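Local structure of putative uncharacterized protein (Ustilago maydis, 4GNX) at residues Val21-Lys26 with Gly43-Ala48; Leu35-Ser40 with Thr59-Thr64. The protein probably serves as the small OB-fold subunit of replication protein A, the trimeric complex that binds single-stranded DNA. All blocks are in the same frame, centred on the assembly; numbering follows the deposited sequence.

Contact 1 (Val21-Lys26 with Gly43-Ala48)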
# COMPACT_ATOMS: atom_id res chain seq x y z
N VAL A 21 -1.78 28.46 11.40
CA VAL A 21 -2.07 27.11 10.99
C VAL A 21 -2.07 26.94 9.47
O VAL A 21 -1.85 27.90 8.70
CB VAL A 21 -3.42 26.63 11.55
CG1 VAL A 21 -3.42 26.67 13.07
CG2 VAL A 21 -4.54 27.45 10.94
N ARG A 22 -2.33 25.71 9.05
CA ARG A 22 -2.45 25.40 7.64
C ARG A 22 -3.72 24.59 7.49
O ARG A 22 -3.96 23.68 8.27
CB ARG A 22 -1.25 24.58 7.23
CG ARG A 22 -1.16 24.33 5.74
CD ARG A 22 0.29 24.07 5.34
NE ARG A 22 1.05 25.32 5.28
CZ ARG A 22 2.37 25.39 5.18
NH1 ARG A 22 3.08 24.28 5.13
NH2 ARG A 22 2.98 26.57 5.14
N ILE A 23 -4.54 24.94 6.51
CA ILE A 23 -5.84 24.27 6.34
C ILE A 23 -6.25 24.16 4.87
O ILE A 23 -6.01 25.09 4.08
CB ILE A 23 -6.95 24.92 7.22
CG1 ILE A 23 -8.30 24.30 6.93
CG2 ILE A 23 -7.09 26.39 6.93
CD1 ILE A 23 -9.24 24.31 8.12
N VAL A 24 -6.83 23.01 4.51
CA VAL A 24 -7.24 22.72 3.14
C VAL A 24 -8.75 22.60 3.03
O VAL A 24 -9.40 21.99 3.87
CB VAL A 24 -6.64 21.39 2.62
CG1 VAL A 24 -7.00 21.18 1.16
CG2 VAL A 24 -5.12 21.38 2.76
N GLY A 25 -9.31 23.14 1.97
CA GLY A 25 -10.74 23.03 1.80
C GLY A 25 -11.21 23.36 0.42
O GLY A 25 -10.46 23.94 -0.38
N LYS A 26 -12.45 22.96 0.14
CA LYS A 26 -13.14 23.23 -1.11
C LYS A 26 -13.79 24.60 -1.00
O LYS A 26 -14.45 24.91 -0.01
CB LYS A 26 -14.21 22.17 -1.35
CG LYS A 26 -14.53 21.83 -2.80
CD LYS A 26 -15.56 22.75 -3.40
CE LYS A 26 -16.20 22.12 -4.62
NZ LYS A 26 -17.12 23.08 -5.31
N GLY A 43 -16.71 20.71 8.27
CA GLY A 43 -17.06 22.02 8.81
C GLY A 43 -16.57 23.18 7.97
O GLY A 43 -15.57 23.08 7.30
N ASN A 44 -17.30 24.29 8.03
CA ASN A 44 -16.99 25.46 7.22
C ASN A 44 -16.18 26.46 8.03
O ASN A 44 -16.23 26.42 9.25
CB ASN A 44 -18.27 26.07 6.66
CG ASN A 44 -18.87 25.25 5.52
OD1 ASN A 44 -19.97 25.53 5.07
ND2 ASN A 44 -18.16 24.24 5.04
N VAL A 45 -15.42 27.31 7.34
CA VAL A 45 -14.44 28.21 7.96
C VAL A 45 -14.39 29.52 7.18
O VAL A 45 -14.31 29.50 5.94
CB VAL A 45 -13.01 27.60 7.98
CG1 VAL A 45 -12.00 28.58 8.56
CG2 VAL A 45 -12.96 26.34 8.81
N GLU A 46 -14.42 30.64 7.91
CA GLU A 46 -14.42 31.97 7.29
C GLU A 46 -12.97 32.45 7.21
O GLU A 46 -12.29 32.54 8.23
CB GLU A 46 -15.23 32.91 8.16
CG GLU A 46 -16.40 33.61 7.46
CD GLU A 46 -17.29 34.37 8.44
OE1 GLU A 46 -16.76 34.95 9.42
OE2 GLU A 46 -18.53 34.40 8.24
N ILE A 47 -12.48 32.73 6.00
CA ILE A 47 -11.09 33.20 5.84
C ILE A 47 -11.03 34.63 5.29
O ILE A 47 -11.67 34.96 4.30
CB ILE A 47 -10.27 32.29 4.90
CG1 ILE A 47 -10.64 30.81 5.09
CG2 ILE A 47 -8.78 32.55 5.08
CD1 ILE A 47 -9.51 29.93 5.57
N ALA A 48 -10.27 35.48 5.96
CA ALA A 48 -10.08 36.86 5.53
C ALA A 48 -8.88 36.87 4.61
O ALA A 48 -7.77 36.52 5.01
CB ALA A 48 -9.87 37.79 6.72
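I23 meets V45 and I47 purely through methyl groups, so neither partner presents a flat face or edge to the other. The aromatic side chain at this contact is F74, which comes in from strand 73-81 and touches all three of these side chains. A second planar group, the guanidinium of R22, belongs to the opposite surface of strand 20-31: there it forms a salt bridge with E60 of a neighbouring subunit, and its NE bonds to T64 OG1.

Within the interior, I23 uses its two branches separately. CG1 lies anti to the backbone N (chi1 174°), and the branch runs on to put CD1 4.3 Å from V45 CG2. The other branch ends at CG2, 4.5 Å from I47 CD1. V45 and I47 are two positions apart on strand 44-48, so both face the same interior while E46, between them, points outward. The isoleucine thus stands before two residues of one strand, contributing a different methyl to each.

These strands are not sheet neighbours. Strand 34-39 lies between them, and its T39 touches both I23 and V45 while its M37 touches I47. The contact therefore reaches across the interior of the curled sheet, consistent with the OB-fold barrel of this family. The two methyl contacts are long, and the segments bury just 86 Å² against each other; with apolar carbon on both sides, the contact offers hydrophobic burial without directional bonding.

Contact 2 (Leu35-Ser40 with Thr59-Thr64)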
# COMPACT_ATOMS: atom_id res chain seq x y z
N LEU A 35 -13.45 34.42 2.21
CA LEU A 35 -13.63 33.14 1.55
C LEU A 35 -14.35 32.21 2.49
O LEU A 35 -14.01 32.14 3.68
CB LEU A 35 -12.26 32.54 1.24
CG LEU A 35 -12.20 31.05 0.93
CD1 LEU A 35 -12.80 30.79 -0.44
CD2 LEU A 35 -10.78 30.53 0.99
N LEU A 36 -15.33 31.49 1.98
CA LEU A 36 -15.92 30.41 2.75
C LEU A 36 -15.43 29.05 2.26
O LEU A 36 -15.57 28.70 1.08
CB LEU A 36 -17.45 30.47 2.76
CG LEU A 36 -18.09 29.69 3.91
CD1 LEU A 36 -17.58 30.15 5.27
CD2 LEU A 36 -19.60 29.82 3.85
N MET A 37 -14.85 28.30 3.18
CA MET A 37 -14.20 27.05 2.87
C MET A 37 -14.81 25.85 3.61
O MET A 37 -15.12 25.94 4.81
CB MET A 37 -12.73 27.19 3.23
CG MET A 37 -11.90 25.99 2.86
SD MET A 37 -10.26 26.05 3.61
CE MET A 37 -9.59 27.49 2.78
N GLN A 38 -14.98 24.73 2.90
CA GLN A 38 -15.36 23.47 3.52
C GLN A 38 -14.11 22.61 3.79
O GLN A 38 -13.29 22.42 2.90
CB GLN A 38 -16.39 22.73 2.65
CG GLN A 38 -16.62 21.28 3.05
CD GLN A 38 -18.00 20.77 2.69
OE1 GLN A 38 -18.63 21.25 1.74
NE2 GLN A 38 -18.49 19.81 3.46
N THR A 39 -14.00 22.11 5.02
CA THR A 39 -12.86 21.31 5.46
C THR A 39 -13.13 19.81 5.37
O THR A 39 -14.29 19.41 5.33
CB THR A 39 -12.48 21.63 6.91
OG1 THR A 39 -12.66 23.01 7.16
CG2 THR A 39 -11.03 21.38 7.09
N SER A 40 -12.06 19.01 5.37
CA SER A 40 -12.14 17.55 5.50
C SER A 40 -13.01 17.15 6.67
O SER A 40 -13.65 16.12 6.67
CB SER A 40 -10.74 16.98 5.71
OG SER A 40 -10.11 17.54 6.85
N THR A 59 -10.75 25.48 -7.08
CA THR A 59 -11.70 24.60 -6.42
C THR A 59 -11.25 24.28 -4.99
O THR A 59 -11.97 24.56 -4.03
CB THR A 59 -11.97 23.32 -7.23
OG1 THR A 59 -11.74 23.56 -8.63
CG2 THR A 59 -13.39 22.84 -7.03
N PHE A 60 -10.07 23.70 -4.85
CA PHE A 60 -9.54 23.46 -3.53
C PHE A 60 -8.36 24.34 -3.29
O PHE A 60 -7.59 24.62 -4.20
CB PHE A 60 -9.11 22.02 -3.34
CG PHE A 60 -10.22 21.04 -3.49
CD1 PHE A 60 -10.67 20.65 -4.75
CD2 PHE A 60 -10.81 20.48 -2.37
CE1 PHE A 60 -11.69 19.72 -4.90
CE2 PHE A 60 -11.82 19.54 -2.50
CZ PHE A 60 -12.26 19.17 -3.77
N VAL A 61 -8.21 24.75 -2.05
CA VAL A 61 -7.19 25.71 -1.72
C VAL A 61 -6.47 25.32 -0.42
O VAL A 61 -7.07 24.66 0.44
CB VAL A 61 -7.85 27.08 -1.61
CG1 VAL A 61 -8.72 27.16 -0.36
CG2 VAL A 61 -6.81 28.17 -1.64
N GLU A 62 -5.19 25.68 -0.29
CA GLU A 62 -4.48 25.50 0.99
C GLU A 62 -4.08 26.84 1.56
O GLU A 62 -3.30 27.57 0.95
CB GLU A 62 -3.23 24.60 0.87
CG GLU A 62 -2.58 24.29 2.22
CD GLU A 62 -1.19 23.66 2.11
OE1 GLU A 62 -0.18 24.41 2.04
OE2 GLU A 62 -1.08 22.40 2.11
N VAL A 63 -4.61 27.16 2.73
CA VAL A 63 -4.32 28.46 3.34
C VAL A 63 -3.36 28.33 4.49
O VAL A 63 -3.57 27.47 5.36
CB VAL A 63 -5.57 29.13 3.92
CG1 VAL A 63 -5.18 30.41 4.64
CG2 VAL A 63 -6.59 29.36 2.82
N THR A 64 -2.32 29.15 4.50
CA THR A 64 -1.55 29.32 5.71
C THR A 64 -2.08 30.60 6.32
O THR A 64 -2.08 31.66 5.68
CB THR A 64 -0.02 29.38 5.47
OG1 THR A 64 0.43 28.18 4.83
CG2 THR A 64 0.71 29.48 6.77
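M37 reaches across the interior of the OB-fold barrel to V61 and V63, on a strand that runs almost at right angles to its own. The angle between the directions of strands 35-39 and 60-64 is 99°, and their axes come no nearer than 8.7 Å, so side chains have to bridge the gap. The close-packed part centres on one methyl. The M37 chain leaves its strand extended and bends only at the last torsion (chi3 -65°), which turns CE to the two valines. There CE lies 3.3 Å from V61 CG1 and 3.5 Å from V63 CG2, the thioether crossing each valine at a slant.

L35 makes the looser part: it and V61 approach end to end, and L35 also leans on V27 and I47. Beyond V61 and V63, I79 and A76 of strand 73-81 continue the apolar interior.

The outer side is quite different. L36 and Q38, alternating with the inward residues, are partly exposed. E62, between the valines, turns away from strand 34-39, and its carboxylate takes hydrogen bonds from Y90 and Y117 of a neighbouring subunit, so this surface of the barrel is in part an assembly interface. Inside, V61 offers the same methyl to both partners: CG1, already beside M37 CE, also stands 4.2 Å from L35 CD2.

In the fold
Both contacts lie in the barrel core, their centres about 4 Å apart, and both are apolar; R22 and E62 of their strands turn to another subunit, while T39 keeps its hydroxyl inside, bonded to G43 O. Each spans strands that are not neighbours in the sheet, and their segments alternate along the chain, so the two links cross in sequence. Backbone pairing ties them together: I47 O to L35 N and I23 O to V63 N, each 2.8 Å, are probable hydrogen bonds. Contact 1 is the sparser, joining branched aliphatic residues by long methyl contacts around F74. Contact 2 buries more, 134 Å², with a methionine spanning the gap between nearly perpendicular strands.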